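Local coordinates for protein amicyanin (Paracoccus versutus, PDB 1ID2) that carries a type 1 copper ion in a beta-barrel of the plastocyanin/azurin family and shuttles electrons, probably between redox partner proteins, at residues 9-14 against 71-76. Numbering follows the deposited sequence.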
loop_
_atom_site.group_PDB
_atom_site.type_symbol
_atom_site.label_atom_id
_atom_site.label_comp_id
_atom_site.label_asym_id
_atom_site.label_seq_id
_atom_site.Cartn_x
_atom_site.Cartn_y
_atom_site.Cartn_z
ATOM N N GLU A 9 0.200 -5.461 10.823
ATOM C CA GLU A 9 -1.082 -5.954 10.349
ATOM C C GLU A 9 -2.104 -4.821 10.426
ATOM O O GLU A 9 -2.834 -4.573 9.464
ATOM C CB GLU A 9 -1.542 -7.136 11.206
ATOM C CG GLU A 9 -2.585 -8.023 10.544
ATOM C CD GLU A 9 -3.190 -9.032 11.503
ATOM O OE1 GLU A 9 -2.974 -10.246 11.305
ATOM O OE2 GLU A 9 -3.890 -8.613 12.450
ATOM N N LYS A 10 -2.065 -4.076 11.530
ATOM C CA LYS A 10 -3.039 -3.022 11.839
ATOM C C LYS A 10 -2.658 -1.716 11.111
ATOM O O LYS A 10 -1.470 -1.367 11.030
ATOM C CB LYS A 10 -3.061 -2.805 13.356
ATOM C CG LYS A 10 -4.078 -1.807 13.877
ATOM C CD LYS A 10 -3.977 -1.720 15.392
ATOM C CE LYS A 10 -4.631 -0.466 15.942
ATOM N NZ LYS A 10 -4.317 -0.298 17.389
ATOM N N PRO A 11 -3.661 -0.959 10.602
ATOM C CA PRO A 11 -3.449 0.466 10.271
ATOM C C PRO A 11 -2.946 1.300 11.458
ATOM O O PRO A 11 -3.373 1.089 12.600
ATOM C CB PRO A 11 -4.836 0.943 9.795
ATOM C CG PRO A 11 -5.514 -0.305 9.331
ATOM C CD PRO A 11 -5.041 -1.379 10.298
ATOM N N VAL A 12 -1.987 2.189 11.191
ATOM C CA VAL A 12 -1.520 3.154 12.181
ATOM C C VAL A 12 -2.125 4.527 11.920
ATOM O O VAL A 12 -2.840 4.725 10.943
ATOM C CB VAL A 12 0.032 3.284 12.217
ATOM C CG1 VAL A 12 0.656 1.938 12.458
ATOM C CG2 VAL A 12 0.562 3.910 10.954
ATOM N N ALA A 13 -2.005 5.413 12.895
ATOM C CA ALA A 13 -2.555 6.741 12.741
ATOM C C ALA A 13 -1.620 7.470 11.805
ATOM O O ALA A 13 -0.410 7.217 11.830
ATOM C CB ALA A 13 -2.614 7.427 14.090
ATOM N N ALA A 14 -2.161 8.381 10.994
ATOM C CA ALA A 14 -1.337 9.130 10.041
ATOM C C ALA A 14 -0.299 9.961 10.789
ATOM O O ALA A 14 0.836 10.124 10.325
ATOM C CB ALA A 14 -2.211 10.025 9.134
ATOM N N GLU A 71 -5.436 -4.696 5.727
ATOM C CA GLU A 71 -6.593 -4.276 6.515
ATOM C C GLU A 71 -7.097 -2.914 6.042
ATOM O O GLU A 71 -6.329 -2.124 5.478
ATOM C CB GLU A 71 -6.210 -4.200 7.993
ATOM C CG GLU A 71 -6.224 -5.549 8.702
ATOM C CD GLU A 71 -6.047 -5.429 10.212
ATOM O OE1 GLU A 71 -6.702 -4.570 10.848
ATOM O OE2 GLU A 71 -5.261 -6.218 10.773
ATOM N N MET A 72 -8.398 -2.675 6.212
ATOM C CA MET A 72 -9.047 -1.404 5.823
ATOM C C MET A 72 -8.617 -0.199 6.679
ATOM O O MET A 72 -8.502 -0.322 7.897
ATOM C CB MET A 72 -10.572 -1.541 5.911
ATOM C CG MET A 72 -11.157 -2.710 5.116
ATOM S SD MET A 72 -10.874 -2.598 3.344
ATOM C CE MET A 72 -11.648 -1.092 3.087
ATOM N N MET A 73 -8.265 0.906 6.022
ATOM C CA MET A 73 -7.980 2.181 6.686
ATOM C C MET A 73 -9.259 2.979 6.625
ATOM O O MET A 73 -10.015 2.924 5.641
ATOM C CB MET A 73 -6.908 2.998 5.952
ATOM C CG MET A 73 -5.525 2.379 5.888
ATOM S SD MET A 73 -4.459 3.078 4.574
ATOM C CE MET A 73 -4.630 1.836 3.284
ATOM N N THR A 74 -9.569 3.609 7.742
ATOM C CA THR A 74 -10.565 4.646 7.761
ATOM C C THR A 74 -9.790 5.945 7.697
ATOM O O THR A 74 -8.566 5.944 7.428
ATOM C CB THR A 74 -11.411 4.571 9.037
ATOM O OG1 THR A 74 -10.578 4.754 10.188
ATOM C CG2 THR A 74 -12.073 3.211 9.135
ATOM N N LYS A 75 -10.515 7.046 7.826
ATOM C CA LYS A 75 -9.980 8.373 7.576
ATOM C C LYS A 75 -8.719 8.659 8.400
ATOM O O LYS A 75 -8.711 8.497 9.618
ATOM C CB LYS A 75 -11.062 9.421 7.872
ATOM C CG LYS A 75 -10.618 10.814 7.567
ATOM C CD LYS A 75 -11.713 11.795 7.888
ATOM C CE LYS A 75 -11.235 13.224 7.731
ATOM N NZ LYS A 75 -10.452 13.396 6.492
ATOM N N ASP A 76 -7.699 9.172 7.719
ATOM C CA ASP A 76 -6.363 9.426 8.272
ATOM C C ASP A 76 -5.735 8.291 9.043
ATOM O O ASP A 76 -4.942 8.516 9.958
ATOM C CB ASP A 76 -6.342 10.693 9.127
ATOM C CG ASP A 76 -6.754 11.906 8.350
ATOM O OD1 ASP A 76 -7.701 12.564 8.830
ATOM O OD2 ASP A 76 -6.198 12.140 7.236
HETATM O O HOH W 1 -2.907 -6.083 7.168
#
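Pro11 turns its ring onto the 71-76 loop. Its CG lies 3.3 Å from the backbone O of Met72, a C-H to carbonyl contact. Its CD meets the Glu71 side chain, 3.6 Å from OE1, and the glutamate chain runs across the proline. Pro11 CB faces Met73 CG at 4.2 Å, so the buried proline and methionine share an apolar patch. Met73 continues inward onto Trp46 and Tyr79.

Glu71 keeps CG beside its backbone N and anti to the carbonyl carbon (chi1 -81°). The extended chain then brings OE2 of Glu71 to 3.2 Å from both the backbone O and the OE2 of Glu9. All three are acceptors, and neither pair is a hydrogen bond. The two carboxylate planes are 56° apart. The carboxylate pair is probably repulsive unless a proton is shared between them or solvent screens it. A water joins the backbones here, donating to Glu9 O (2.7 Å) and accepting from Glu71 N.

The contact lies on the surface of the cupredoxin barrel. It joins the end of edge strand 4-13 to the loop that leads into its antiparallel neighbour, 77-83. The same loop reaches the copper site: the Met72 side chain is about 6 Å from the copper ion and packs on Pro53 and Pro95, and Met73 shares a backbone hydrogen bond with the copper ligand His54.

At the far end Ala14 N donates to Asp76 O at 3.0 Å, a bent bond (145°) somewhat off the carbonyl plane. The Ala14 methyl also rests against Asp76 O and reaches Val47.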